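PDB 5HYZ: SCARECROW-LIKE protein 7 from Oryza sativa Japonica Group, which probably acts as a homodimeric GRAS-family transcription factor that binds DNA and takes part in plant development and abiotic stress resistance. Local coordinates for residues Asp85-Ser90 and Tyr347-Val352; Gln6-Cys11 and Tyr46-Leu51; Glu220-Val225 and Gln315-Trp320; Pro150-Gly153 and Ala158-Ala161; Asn98-Glu103 and Val326-Tyr331. All coordinates share one frame; numbering follows the deposited sequence.

Interaction 1. Residues Asp85-Ser90 and Tyr347-Val352; sequences DACPYS and YKYSLV
At the corner between helix 74-86 and helix 89-104, Pro88 packs on the ring of Tyr349, the first residue of strand 349-354. The two side chains come from opposite directions and meet in a CH-pi contact. Tyr349 CG stands beside the backbone nitrogen and anti to the carbonyl carbon, chi1 -66°, which carries the ring over to Pro88. Pro88 CG lies 3.8 Å from the centroid of the Tyr349 ring and only 12° off its normal, so it sits over the middle of one face. Pro88 CD covers the phenol end of the same ring and comes within 3.3 Å of Tyr349 CZ. Tyr89 adds a second aromatic contact. Its face receives the edge of Tyr349 in an offset edge-to-face pair, with the planes 82° apart and the centroids separated by 5.8 Å. Tyr89 OH lies in the plane of the Tyr349 ring, 3.6 Å from Tyr349 CE1. That hydroxyl is hydrogen-bonded to Ser268 of helix 251-272.

Pro88 is the N-cap residue of helix 89-104, and Cys87 is the first residue to leave helical geometry after helix 74-86. The contact therefore sets a helix-to-helix corner against a strand. It also joins the predicted VHIID and SAW regions of the GRAS domain. Cys87 SG approaches the hydroxyl end of the strand tyrosine, 3.7 Å from Tyr349 OH.

A water links Ala86 O to Tyr347, in the loop just before the strand. It donates to Ala86 O at 2.8 Å and lies 2.9 Å from Tyr347 OH. Tyr349 also forms edge-to-face ring pairs with Tyr343 and Trp363.

Interaction 2. Residues Gln6-Cys11 and Tyr46-Leu51; sequences QSLLSC and YFADAL
Leu51 and Cys11, which touch across this contact, are each held in its own helix by a backbone hydrogen bond of 2.9 Å, from Leu51 N to Phe47 O and from Cys11 N to Ser7 O. No hydrogen bond passes between the two segments. The contact is apolar packing of nearly parallel helical segments. The axes of segments 6-11 and 46-51 approach to 11.0 Å, and their directions differ by 15°. Leu8 reaches across with both methyls. Its CD2 meets Phe47 CB at 3.6 Å, and the two side chains cross at about a right angle. Its CD1 lies 4.4 Å from Ala48 CB. With chi1 at -162°, Leu8 CG stands anti to the backbone nitrogen, and the branch is carried across the gap. One turn further along, Leu51 CD2 packs on Cys11 CB at 3.9 Å. The Phe47 ring itself leads away from helix 3-16. It forms an edge-to-face pair with Phe255. All five touching residues are buried. The helices belong to the predicted first leucine repeat of the GRAS domain. Helix 251-272 packs on both of them, through Phe255 and Leu259, while Val29 and Arg30 of helix 23-32 also pack against the pair.

Interaction 3. Residues Glu220-Val225 and Gln315-Trp320; sequences ELVRRV and QTLMEW
One face of the Trp320 ring system carries the guanidinium group of Arg223, in a cation-pi contact. Arg223 CZ is 4.1 Å from the centroid of the six-membered ring and 13° off the ring normal. The guanidinium does not lie flat on the indole. The two planes are 72° apart, and the cation presents its edge to the face, with Trp320 CG near the guanidinium plane. Arg223 NH2 stands over the six-membered ring and makes the closest approach, 3.3 Å from Trp320 CE3. Arg223 NH1 lies on the pyrrole side, 3.8 Å from Trp320 NE1. The arginine chain bends at chi3, -34°, and the bend helps turn its end to the ring, although its CB does not point that way. Both side chains also touch a neighbouring molecule of the crystal, so their exact pose may owe something to packing.

The contact joins the first turns of helix 220-231 to the last turns of helix 311-320. Helix 220-231 is the crossover of a beta-alpha-beta unit in the Rossmann-like domain, between the adjacent parallel strands 202-208 and 236-242. Beside the cation-pi pair the helices also meet through Val222 and Leu317, both buried. Val222 CG1 faces Leu317 CD2 at 4.4 Å, a loose contact. Leu317 also touches Asp219.

Within helix 311-320, Gln315 NE2 donates an almost straight hydrogen bond of 3.1 Å to Glu319 OE2. The acceptor is met from above the carboxylate plane, while the bond stays in the plane of the Gln315 amide. Gln315 and selenomethionine Met318 both pack on Trp374 of strand 366-374.

Interaction 4. Residues Pro150-Gly153 and Ala158-Ala161; sequences PLLG and ASLA
Leu152 packs on Ser159 and Leu160 in a short-range, mostly apolar contact between a loop and the helix that follows it. The loop leaves strand 141-148 and leads into helix 157-174. That helix in turn leads to strand 177-182, which lies parallel to strand 141-148. The unit is a beta-alpha-beta crossover of the Rossmann-like part of the GRAS domain, and the contact lies at its strand-to-helix turn.

Residues 150-152 form a single 3-10 turn, closed by a hydrogen bond of 2.9 Å from Gly153 N to Pro150 O. Gly153 then takes a positive phi of 75°, where the chain turns out of this 3-10 segment. The turn sets Leu152 CB toward the helix. Leu152 CG stands anti to the carbonyl carbon, chi1 -58°, and the two methyls split between two partners. CD1 goes to Leu160 and CD2 to Ser159. The closest pair of CA atoms, Leu152 CA and Ser159 CA, is 7.5 Å apart, and the side chains bridge the gap. No hydrogen bond crosses the contact.

Leu151 does not take part in this contact and packs on Leu76 and Tyr80 of helix 74-86. Leu160 also touches Leu184, and Ser159 touches Gln120.

The aliphatic half of the contact is Leu152 CD1 against Leu160 CD2, at 4.1 Å. The other half is a methyl beside a hydroxyl. Leu152 CD2 lies 3.6 Å from Ser159 OG, which its chi1 of -179° places anti to the backbone nitrogen.

Interaction 5. Residues Asn98-Glu103 and Val326-Tyr331; sequences NQAILE and VPLSNY
Ser329 and Glu103 share the polar bond of this contact. Ser329 OG donates to Glu103 OE2 at 2.7 Å, on the syn lone pair of that oxygen. The same hydroxyl closes an ST turn, since it accepts from the backbone two residues on, Tyr331 N to Ser329 OG at 2.7 Å. One serine oxygen thus both donates across the contact and shapes the loop that enters helix 332-339, with Tyr331 at the N-cap position.

Glu103 OE2 has a second donor. Gln99 NE2, one turn earlier in helix 89-104, gives it a hydrogen bond of 2.9 Å with an angle of 174°. This donor stands 37° out of the carboxylate plane, so the two bonds arrive from different directions and together should limit rotation of the carboxylate. The glutamine chain bends at chi2, 65°, which folds its amide back to the glutamate. Its aliphatic part packs on the serine, with Gln99 CG 3.6 Å from Ser329 CB.

The contact joins a helix of the predicted VHIID region to the loop after strand 325-326 in the predicted SAW region. It lies at the surface, although Ser329 itself is buried, and Leu328, Ser329 and Tyr331 also touch a crystal neighbour. Tyr331 extends the site to the dimer partner. Its OH is hydrogen-bonded to Lys138 NZ of the second subunit, and its side chain packs on Thr133 of that subunit.

Toward the sheet the contact turns apolar. Ala100 and Leu328 both touch Ala373 of strand 366-374, and Ala100 CB lies 4.1 Å from Leu328 CD2.

Overall arrangement
The five contacts are separate and lie within one GRAS domain. Interactions 1 and 5 both use helix 89-104: interaction 1 is at its start, interaction 5 near its end. Their centres are 20 Å apart and their nearest atoms about 8 Å. Interactions 3 and 5 also come within about 8 Å at their nearest atoms. Interactions 3 and 4 involve crossover helices of the Rossmann-like part, and their centres are 26 Å apart. Interaction 2 stands apart in the helical part, its centre 41 Å from that of interaction 5, on the opposite side of the chain's centre. Of the five, interaction 5 alone touches the second subunit of the dimer.

Interaction 1. Residues Asp85-Ser90 and Tyr347-Val352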
# COMPACT_ATOMS: atom_id res chain seq x y z
N ASP A 85 8.28 3.26 0.53
CA ASP A 85 7.15 3.87 1.21
C ASP A 85 6.61 5.12 0.45
O ASP A 85 5.43 5.43 0.47
CB ASP A 85 7.53 4.22 2.65
CG ASP A 85 6.35 4.76 3.43
OD1 ASP A 85 5.53 3.95 3.90
OD2 ASP A 85 6.23 6.00 3.54
N ALA A 86 7.47 5.83 -0.27
CA ALA A 86 7.01 7.05 -0.92
C ALA A 86 6.48 6.85 -2.34
O ALA A 86 5.74 7.69 -2.86
CB ALA A 86 8.16 8.07 -0.95
N CYS A 87 6.94 5.79 -2.99
CA CYS A 87 6.73 5.61 -4.41
C CYS A 87 6.27 4.18 -4.69
O CYS A 87 6.55 3.28 -3.89
CB CYS A 87 8.03 5.87 -5.17
SG CYS A 87 8.70 7.57 -4.92
N PRO A 88 5.60 3.96 -5.81
CA PRO A 88 5.06 2.64 -6.13
C PRO A 88 5.99 1.74 -6.95
O PRO A 88 5.55 0.64 -7.38
CB PRO A 88 3.82 2.97 -6.95
CG PRO A 88 4.20 4.23 -7.68
CD PRO A 88 5.05 5.01 -6.69
N TYR A 89 7.24 2.17 -7.16
CA TYR A 89 8.18 1.44 -8.02
C TYR A 89 8.34 -0.04 -7.66
O TYR A 89 8.11 -0.91 -8.53
CB TYR A 89 9.57 2.13 -8.01
CG TYR A 89 9.49 3.60 -8.46
CD1 TYR A 89 9.02 3.92 -9.72
CD2 TYR A 89 9.89 4.64 -7.63
CE1 TYR A 89 8.90 5.27 -10.14
CE2 TYR A 89 9.80 5.99 -8.04
CZ TYR A 89 9.31 6.28 -9.27
OH TYR A 89 9.22 7.60 -9.72
N SER A 90 8.71 -0.36 -6.42
CA SER A 90 8.97 -1.75 -6.11
C SER A 90 7.67 -2.57 -6.11
O SER A 90 7.66 -3.72 -6.54
CB SER A 90 9.73 -1.92 -4.76
OG SER A 90 8.91 -1.50 -3.67
N TYR A 347 0.07 13.43 -8.36
CA TYR A 347 1.01 12.40 -8.84
C TYR A 347 0.87 12.22 -10.34
O TYR A 347 -0.20 12.42 -10.89
CB TYR A 347 0.80 11.09 -8.11
CG TYR A 347 1.19 11.14 -6.65
CD1 TYR A 347 2.49 10.92 -6.27
CD2 TYR A 347 0.25 11.40 -5.66
CE1 TYR A 347 2.86 10.95 -4.92
CE2 TYR A 347 0.60 11.44 -4.31
CZ TYR A 347 1.90 11.20 -3.96
OH TYR A 347 2.30 11.20 -2.65
N LYS A 348 1.95 11.86 -11.02
CA LYS A 348 1.93 11.81 -12.47
C LYS A 348 2.32 10.41 -12.96
O LYS A 348 2.96 10.28 -13.98
CB LYS A 348 2.92 12.83 -13.07
CG LYS A 348 2.74 14.26 -12.48
CD LYS A 348 1.33 14.72 -12.68
CE LYS A 348 1.11 16.13 -12.10
NZ LYS A 348 -0.35 16.46 -11.81
N TYR A 349 1.92 9.38 -12.21
CA TYR A 349 2.20 8.01 -12.66
C TYR A 349 1.26 7.52 -13.71
O TYR A 349 0.05 7.83 -13.68
CB TYR A 349 2.15 7.05 -11.47
CG TYR A 349 3.23 7.31 -10.46
CD1 TYR A 349 4.60 7.09 -10.78
CD2 TYR A 349 2.91 7.74 -9.19
CE1 TYR A 349 5.59 7.30 -9.82
CE2 TYR A 349 3.90 7.95 -8.25
CZ TYR A 349 5.25 7.76 -8.59
OH TYR A 349 6.21 7.98 -7.62
N SER A 350 1.78 6.77 -14.67
CA SER A 350 0.93 6.07 -15.64
C SER A 350 1.64 4.85 -16.13
O SER A 350 2.81 4.67 -15.80
CB SER A 350 0.58 6.97 -16.87
OG SER A 350 1.71 7.17 -17.69
N LEU A 351 0.95 4.03 -16.90
CA LEU A 351 1.59 2.83 -17.48
C LEU A 351 1.81 3.03 -18.93
O LEU A 351 0.95 3.54 -19.64
CB LEU A 351 0.71 1.58 -17.26
CG LEU A 351 0.50 0.96 -15.88
CD1 LEU A 351 1.83 0.81 -15.11
CD2 LEU A 351 -0.50 1.67 -15.02
N VAL A 352 2.97 2.62 -19.41
CA VAL A 352 3.35 2.73 -20.83
C VAL A 352 3.81 1.40 -21.38
O VAL A 352 4.64 0.72 -20.74
CB VAL A 352 4.48 3.76 -21.00
CG1 VAL A 352 5.12 3.68 -22.38
CG2 VAL A 352 3.91 5.17 -20.73
O HOH W 1 5.87 9.32 -5.65
O HOH W 2 3.50 8.76 -1.59

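Interaction 2. Residues Gln6-Cys11 and Tyr46-Leu51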
# COMPACT_ATOMS: atom_id res chain seq x y z
N GLN A 6 19.13 23.20 -18.61
CA GLN A 6 19.69 23.47 -19.94
C GLN A 6 21.14 23.96 -19.82
O GLN A 6 22.01 23.61 -20.62
CB GLN A 6 18.83 24.51 -20.71
CG GLN A 6 17.51 23.93 -21.29
CD GLN A 6 17.71 22.66 -22.14
OE1 GLN A 6 18.44 22.65 -23.14
NE2 GLN A 6 17.05 21.57 -21.73
N SER A 7 21.41 24.78 -18.82
CA SER A 7 22.80 25.22 -18.60
C SER A 7 23.70 24.05 -18.26
O SER A 7 24.80 23.96 -18.75
CB SER A 7 22.87 26.27 -17.50
OG SER A 7 21.99 27.34 -17.83
N LEU A 8 23.21 23.14 -17.41
CA LEU A 8 23.97 21.92 -17.13
C LEU A 8 24.29 21.10 -18.38
O LEU A 8 25.41 20.64 -18.58
CB LEU A 8 23.16 21.09 -16.16
CG LEU A 8 23.87 20.00 -15.41
CD1 LEU A 8 25.19 20.44 -14.82
CD2 LEU A 8 22.92 19.59 -14.31
N LEU A 9 23.28 20.90 -19.22
CA LEU A 9 23.50 20.18 -20.47
C LEU A 9 24.56 20.89 -21.37
O LEU A 9 25.46 20.23 -21.91
CB LEU A 9 22.16 20.02 -21.21
CG LEU A 9 21.17 19.02 -20.56
CD1 LEU A 9 19.76 19.26 -21.11
CD2 LEU A 9 21.62 17.53 -20.76
N SER A 10 24.47 22.20 -21.49
CA SER A 10 25.54 22.86 -22.29
C SER A 10 26.88 22.69 -21.64
O SER A 10 27.88 22.56 -22.34
CB SER A 10 25.27 24.36 -22.54
OG SER A 10 24.61 24.93 -21.45
N CYS A 11 26.93 22.68 -20.31
CA CYS A 11 28.19 22.37 -19.64
C CYS A 11 28.73 21.02 -20.07
O CYS A 11 29.91 20.90 -20.39
CB CYS A 11 28.02 22.39 -18.10
SG CYS A 11 27.97 24.07 -17.42
N TYR A 46 23.56 17.36 -7.69
CA TYR A 46 24.30 16.11 -7.77
C TYR A 46 25.00 15.94 -9.11
O TYR A 46 26.11 15.41 -9.18
CB TYR A 46 23.37 14.93 -7.49
CG TYR A 46 22.87 15.02 -6.07
CD1 TYR A 46 23.71 14.71 -5.00
CD2 TYR A 46 21.57 15.45 -5.79
CE1 TYR A 46 23.27 14.81 -3.69
CE2 TYR A 46 21.13 15.56 -4.49
CZ TYR A 46 22.00 15.25 -3.45
OH TYR A 46 21.55 15.37 -2.16
N PHE A 47 24.35 16.39 -10.19
CA PHE A 47 25.03 16.30 -11.50
C PHE A 47 26.23 17.22 -11.64
O PHE A 47 27.21 16.86 -12.24
CB PHE A 47 24.03 16.57 -12.62
CG PHE A 47 23.33 15.34 -13.09
CD1 PHE A 47 22.28 14.78 -12.34
CD2 PHE A 47 23.72 14.71 -14.25
CE1 PHE A 47 21.62 13.62 -12.79
CE2 PHE A 47 23.11 13.52 -14.67
CZ PHE A 47 22.04 12.99 -13.94
N ALA A 48 26.15 18.42 -11.11
CA ALA A 48 27.26 19.35 -11.20
C ALA A 48 28.41 18.87 -10.38
O ALA A 48 29.56 19.05 -10.73
CB ALA A 48 26.82 20.75 -10.75
N ASP A 49 28.10 18.23 -9.25
CA ASP A 49 29.15 17.61 -8.45
C ASP A 49 29.87 16.50 -9.22
O ASP A 49 31.12 16.39 -9.21
CB ASP A 49 28.54 17.06 -7.16
CG ASP A 49 29.59 16.62 -6.15
OD1 ASP A 49 30.03 17.48 -5.36
OD2 ASP A 49 29.99 15.44 -6.16
N ALA A 50 29.08 15.65 -9.88
CA ALA A 50 29.70 14.57 -10.62
C ALA A 50 30.53 15.13 -11.77
O ALA A 50 31.61 14.59 -12.06
CB ALA A 50 28.60 13.59 -11.17
N LEU A 51 30.00 16.14 -12.46
CA LEU A 51 30.75 16.72 -13.58
C LEU A 51 32.09 17.31 -13.07
O LEU A 51 33.17 17.12 -13.68
CB LEU A 51 29.92 17.75 -14.27
CG LEU A 51 30.56 18.42 -15.48
CD1 LEU A 51 31.12 17.36 -16.47
CD2 LEU A 51 29.61 19.35 -16.15

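Interaction 3. Residues Glu220-Val225 and Gln315-Trp320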
# COMPACT_ATOMS: atom_id res chain seq x y z
N GLU A 220 30.17 -10.61 -20.27
CA GLU A 220 30.39 -11.96 -19.76
C GLU A 220 29.65 -12.33 -18.47
O GLU A 220 29.25 -13.48 -18.30
CB GLU A 220 31.87 -12.18 -19.53
CG GLU A 220 32.43 -11.33 -18.42
CD GLU A 220 33.93 -11.48 -18.29
OE1 GLU A 220 34.51 -12.19 -19.14
OE2 GLU A 220 34.50 -10.89 -17.33
N LEU A 221 29.52 -11.40 -17.52
CA LEU A 221 28.88 -11.76 -16.27
C LEU A 221 27.36 -11.86 -16.49
O LEU A 221 26.72 -12.76 -15.91
CB LEU A 221 29.19 -10.74 -15.16
CG LEU A 221 30.64 -10.54 -14.70
CD1 LEU A 221 30.68 -9.31 -13.79
CD2 LEU A 221 31.15 -11.76 -13.94
N VAL A 222 26.80 -10.95 -17.31
CA VAL A 222 25.33 -11.01 -17.51
C VAL A 222 25.05 -12.23 -18.39
O VAL A 222 24.10 -12.97 -18.18
CB VAL A 222 24.70 -9.65 -18.11
CG1 VAL A 222 25.39 -9.20 -19.37
CG2 VAL A 222 23.19 -9.84 -18.41
N ARG A 223 25.93 -12.52 -19.34
CA ARG A 223 25.77 -13.74 -20.12
C ARG A 223 25.81 -14.99 -19.29
O ARG A 223 25.02 -15.91 -19.52
CB ARG A 223 26.85 -13.84 -21.20
CG ARG A 223 26.79 -15.15 -21.93
CD ARG A 223 27.48 -15.03 -23.24
NE ARG A 223 27.32 -13.69 -23.83
CZ ARG A 223 26.47 -13.39 -24.81
NH1 ARG A 223 25.67 -14.33 -25.34
NH2 ARG A 223 26.43 -12.13 -25.27
N ARG A 224 26.74 -15.05 -18.34
CA ARG A 224 26.97 -16.25 -17.56
C ARG A 224 25.72 -16.49 -16.74
O ARG A 224 25.25 -17.64 -16.67
CB ARG A 224 28.22 -16.16 -16.65
CG ARG A 224 28.56 -17.49 -15.89
CD ARG A 224 29.83 -17.37 -15.02
NE ARG A 224 30.21 -18.65 -14.39
CZ ARG A 224 29.51 -19.28 -13.43
NH1 ARG A 224 28.35 -18.75 -12.93
NH2 ARG A 224 29.96 -20.44 -12.95
N VAL A 225 25.16 -15.42 -16.13
CA VAL A 225 23.99 -15.70 -15.28
C VAL A 225 22.70 -15.97 -16.12
O VAL A 225 21.87 -16.75 -15.69
CB VAL A 225 23.74 -14.56 -14.22
CG1 VAL A 225 23.02 -13.41 -14.77
CG2 VAL A 225 22.84 -15.09 -13.07
N GLN A 315 16.22 -6.53 -24.49
CA GLN A 315 15.60 -7.52 -25.36
C GLN A 315 16.72 -8.17 -26.19
O GLN A 315 16.73 -9.39 -26.36
CB GLN A 315 14.55 -6.88 -26.26
CG GLN A 315 14.11 -7.85 -27.36
CD GLN A 315 13.26 -7.20 -28.44
OE1 GLN A 315 13.19 -5.96 -28.55
NE2 GLN A 315 12.61 -8.03 -29.25
N THR A 316 17.64 -7.36 -26.70
CA THR A 316 18.73 -7.94 -27.53
C THR A 316 19.50 -8.98 -26.72
O THR A 316 19.80 -10.08 -27.19
CB THR A 316 19.67 -6.87 -28.02
OG1 THR A 316 18.95 -6.00 -28.91
CG2 THR A 316 20.88 -7.49 -28.84
N LEU A 317 19.76 -8.65 -25.47
CA LEU A 317 20.57 -9.59 -24.65
C LEU A 317 19.80 -10.88 -24.33
O LEU A 317 20.29 -11.99 -24.43
CB LEU A 317 20.95 -8.89 -23.36
CG LEU A 317 22.16 -8.01 -23.37
CD1 LEU A 317 22.09 -7.10 -22.14
CD2 LEU A 317 23.33 -8.98 -23.24
N MSE A 318 18.53 -10.73 -23.97
CA MSE A 318 17.72 -11.91 -23.64
C MSE A 318 17.61 -12.83 -24.86
O MSE A 318 17.72 -14.02 -24.74
CB MSE A 318 16.29 -11.51 -23.19
CG MSE A 318 16.21 -10.63 -21.94
SE MSE A 318 17.06 -11.58 -20.37
CE MSE A 318 15.74 -12.98 -20.24
N GLU A 319 17.40 -12.25 -26.06
CA GLU A 319 17.22 -13.07 -27.25
C GLU A 319 18.55 -13.70 -27.65
O GLU A 319 18.61 -14.81 -28.15
CB GLU A 319 16.67 -12.23 -28.39
CG GLU A 319 15.18 -11.82 -28.02
CD GLU A 319 14.42 -11.09 -29.12
OE1 GLU A 319 15.05 -10.44 -29.96
OE2 GLU A 319 13.17 -11.09 -29.04
N TRP A 320 19.58 -12.96 -27.41
CA TRP A 320 20.94 -13.48 -27.68
C TRP A 320 21.19 -14.73 -26.82
O TRP A 320 21.84 -15.67 -27.25
CB TRP A 320 21.96 -12.38 -27.41
CG TRP A 320 23.37 -12.66 -27.98
CD1 TRP A 320 23.76 -13.79 -28.64
CD2 TRP A 320 24.48 -11.78 -28.00
NE1 TRP A 320 25.09 -13.69 -29.01
CE2 TRP A 320 25.54 -12.45 -28.64
CE3 TRP A 320 24.68 -10.47 -27.53
CZ2 TRP A 320 26.81 -11.86 -28.82
CZ3 TRP A 320 25.92 -9.88 -27.70
CH2 TRP A 320 26.98 -10.58 -28.34

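Interaction 4. Residues Pro150-Gly153 and Ala158-Ala161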
# COMPACT_ATOMS: atom_id res chain seq x y z
N PRO A 150 22.72 -6.92 -3.71
CA PRO A 150 23.80 -6.05 -3.22
C PRO A 150 23.27 -5.02 -2.22
O PRO A 150 24.06 -4.54 -1.39
CB PRO A 150 24.30 -5.37 -4.50
CG PRO A 150 23.95 -6.29 -5.57
CD PRO A 150 22.69 -6.98 -5.17
N LEU A 151 21.99 -4.68 -2.28
CA LEU A 151 21.40 -3.74 -1.30
C LEU A 151 21.55 -4.23 0.14
O LEU A 151 21.62 -3.43 1.08
CB LEU A 151 19.94 -3.49 -1.58
CG LEU A 151 19.51 -2.60 -2.75
CD1 LEU A 151 18.14 -2.96 -3.25
CD2 LEU A 151 19.55 -1.13 -2.37
N LEU A 152 21.62 -5.55 0.34
CA LEU A 152 21.82 -6.08 1.70
C LEU A 152 23.28 -5.99 2.20
O LEU A 152 23.56 -6.36 3.35
CB LEU A 152 21.37 -7.53 1.78
CG LEU A 152 19.90 -7.81 1.42
CD1 LEU A 152 19.63 -9.34 1.52
CD2 LEU A 152 18.97 -7.01 2.33
N GLY A 153 24.20 -5.53 1.37
CA GLY A 153 25.59 -5.38 1.77
C GLY A 153 26.40 -6.66 1.87
O GLY A 153 25.93 -7.76 1.53
N ALA A 158 22.03 -11.84 8.74
CA ALA A 158 20.97 -11.60 9.71
C ALA A 158 19.67 -11.29 8.96
O ALA A 158 18.58 -11.77 9.30
CB ALA A 158 21.35 -10.42 10.66
N SER A 159 19.83 -10.50 7.91
CA SER A 159 18.65 -10.07 7.14
C SER A 159 18.00 -11.30 6.44
O SER A 159 16.79 -11.49 6.51
CB SER A 159 19.04 -9.00 6.10
OG SER A 159 17.86 -8.60 5.41
N LEU A 160 18.83 -12.15 5.82
CA LEU A 160 18.29 -13.33 5.14
C LEU A 160 17.65 -14.28 6.07
O LEU A 160 16.63 -14.85 5.78
CB LEU A 160 19.43 -14.08 4.39
CG LEU A 160 19.99 -13.39 3.16
CD1 LEU A 160 21.36 -14.09 2.70
CD2 LEU A 160 18.94 -13.39 2.03
N ALA A 161 18.29 -14.55 7.21
CA ALA A 161 17.68 -15.45 8.17
C ALA A 161 16.33 -14.94 8.66
O ALA A 161 15.40 -15.71 8.87
CB ALA A 161 18.66 -15.67 9.40

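Interaction 5. Residues Asn98-Glu103 and Val326-Tyr331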
# COMPACT_ATOMS: atom_id res chain seq x y z
N ASN A 98 4.98 -11.10 -10.33
CA ASN A 98 4.26 -12.20 -9.71
C ASN A 98 3.11 -12.67 -10.56
O ASN A 98 2.82 -13.87 -10.61
CB ASN A 98 3.71 -11.78 -8.32
CG ASN A 98 4.78 -11.78 -7.25
OD1 ASN A 98 5.92 -12.15 -7.53
ND2 ASN A 98 4.41 -11.39 -6.00
N GLN A 99 2.42 -11.74 -11.21
CA GLN A 99 1.32 -12.16 -12.05
C GLN A 99 1.82 -13.04 -13.19
O GLN A 99 1.20 -14.08 -13.52
CB GLN A 99 0.57 -10.88 -12.56
CG GLN A 99 -0.73 -11.21 -13.29
CD GLN A 99 -1.75 -11.85 -12.33
OE1 GLN A 99 -1.83 -11.48 -11.13
NE2 GLN A 99 -2.50 -12.85 -12.83
N ALA A 100 2.96 -12.65 -13.76
CA ALA A 100 3.57 -13.50 -14.83
C ALA A 100 3.99 -14.88 -14.32
O ALA A 100 3.78 -15.89 -15.01
CB ALA A 100 4.76 -12.82 -15.44
N ILE A 101 4.56 -14.93 -13.10
CA ILE A 101 4.94 -16.23 -12.54
C ILE A 101 3.69 -17.11 -12.30
O ILE A 101 3.67 -18.30 -12.57
CB ILE A 101 5.69 -16.00 -11.23
CG1 ILE A 101 7.02 -15.31 -11.58
CG2 ILE A 101 5.91 -17.34 -10.51
CD1 ILE A 101 7.81 -14.72 -10.32
N LEU A 102 2.63 -16.47 -11.77
CA LEU A 102 1.40 -17.20 -11.46
C LEU A 102 0.82 -17.82 -12.70
O LEU A 102 0.40 -18.97 -12.69
CB LEU A 102 0.39 -16.23 -10.79
CG LEU A 102 -0.90 -16.86 -10.25
CD1 LEU A 102 -0.50 -17.50 -8.97
CD2 LEU A 102 -1.97 -15.82 -9.94
N GLU A 103 0.81 -17.05 -13.78
CA GLU A 103 0.26 -17.57 -15.00
C GLU A 103 1.14 -18.63 -15.65
O GLU A 103 0.63 -19.62 -16.18
CB GLU A 103 0.01 -16.44 -15.96
CG GLU A 103 -1.21 -15.67 -15.37
CD GLU A 103 -1.56 -14.38 -16.16
OE1 GLU A 103 -0.95 -14.13 -17.22
OE2 GLU A 103 -2.41 -13.61 -15.67
N VAL A 326 7.40 -13.20 -23.50
CA VAL A 326 6.13 -13.79 -23.07
C VAL A 326 5.16 -12.62 -22.84
O VAL A 326 5.46 -11.71 -22.06
CB VAL A 326 6.31 -14.62 -21.79
CG1 VAL A 326 4.96 -15.10 -21.26
CG2 VAL A 326 7.27 -15.82 -22.09
N PRO A 327 3.96 -12.64 -23.46
CA PRO A 327 3.04 -11.51 -23.19
C PRO A 327 2.64 -11.40 -21.74
O PRO A 327 2.44 -12.41 -21.09
CB PRO A 327 1.78 -11.84 -24.02
CG PRO A 327 2.25 -12.80 -25.04
CD PRO A 327 3.40 -13.61 -24.42
N LEU A 328 2.55 -10.18 -21.21
CA LEU A 328 2.08 -10.09 -19.84
C LEU A 328 0.54 -10.28 -19.83
O LEU A 328 -0.13 -10.17 -20.86
CB LEU A 328 2.49 -8.77 -19.21
CG LEU A 328 4.00 -8.60 -19.05
CD1 LEU A 328 4.41 -7.17 -18.57
CD2 LEU A 328 4.61 -9.66 -18.12
N SER A 329 0.07 -10.61 -18.64
CA SER A 329 -1.30 -10.94 -18.34
C SER A 329 -2.18 -9.88 -18.88
O SER A 329 -1.89 -8.65 -18.80
CB SER A 329 -1.51 -11.03 -16.83
OG SER A 329 -2.85 -11.12 -16.48
N ASN A 330 -3.31 -10.39 -19.29
CA ASN A 330 -4.45 -9.58 -19.56
C ASN A 330 -4.85 -8.67 -18.42
O ASN A 330 -5.56 -7.69 -18.67
CB ASN A 330 -5.62 -10.52 -19.90
CG ASN A 330 -5.31 -11.40 -21.12
OD1 ASN A 330 -4.32 -11.18 -21.80
ND2 ASN A 330 -6.15 -12.42 -21.36
N TYR A 331 -4.51 -9.09 -17.17
CA TYR A 331 -4.79 -8.37 -15.95
C TYR A 331 -3.56 -7.70 -15.31
O TYR A 331 -3.56 -7.41 -14.12
CB TYR A 331 -5.41 -9.34 -14.93
CG TYR A 331 -6.56 -10.12 -15.54
CD1 TYR A 331 -7.69 -9.45 -16.03
CD2 TYR A 331 -6.49 -11.47 -15.68
CE1 TYR A 331 -8.74 -10.16 -16.67
CE2 TYR A 331 -7.54 -12.19 -16.29
CZ TYR A 331 -8.65 -11.53 -16.78
OH TYR A 331 -9.72 -12.21 -17.40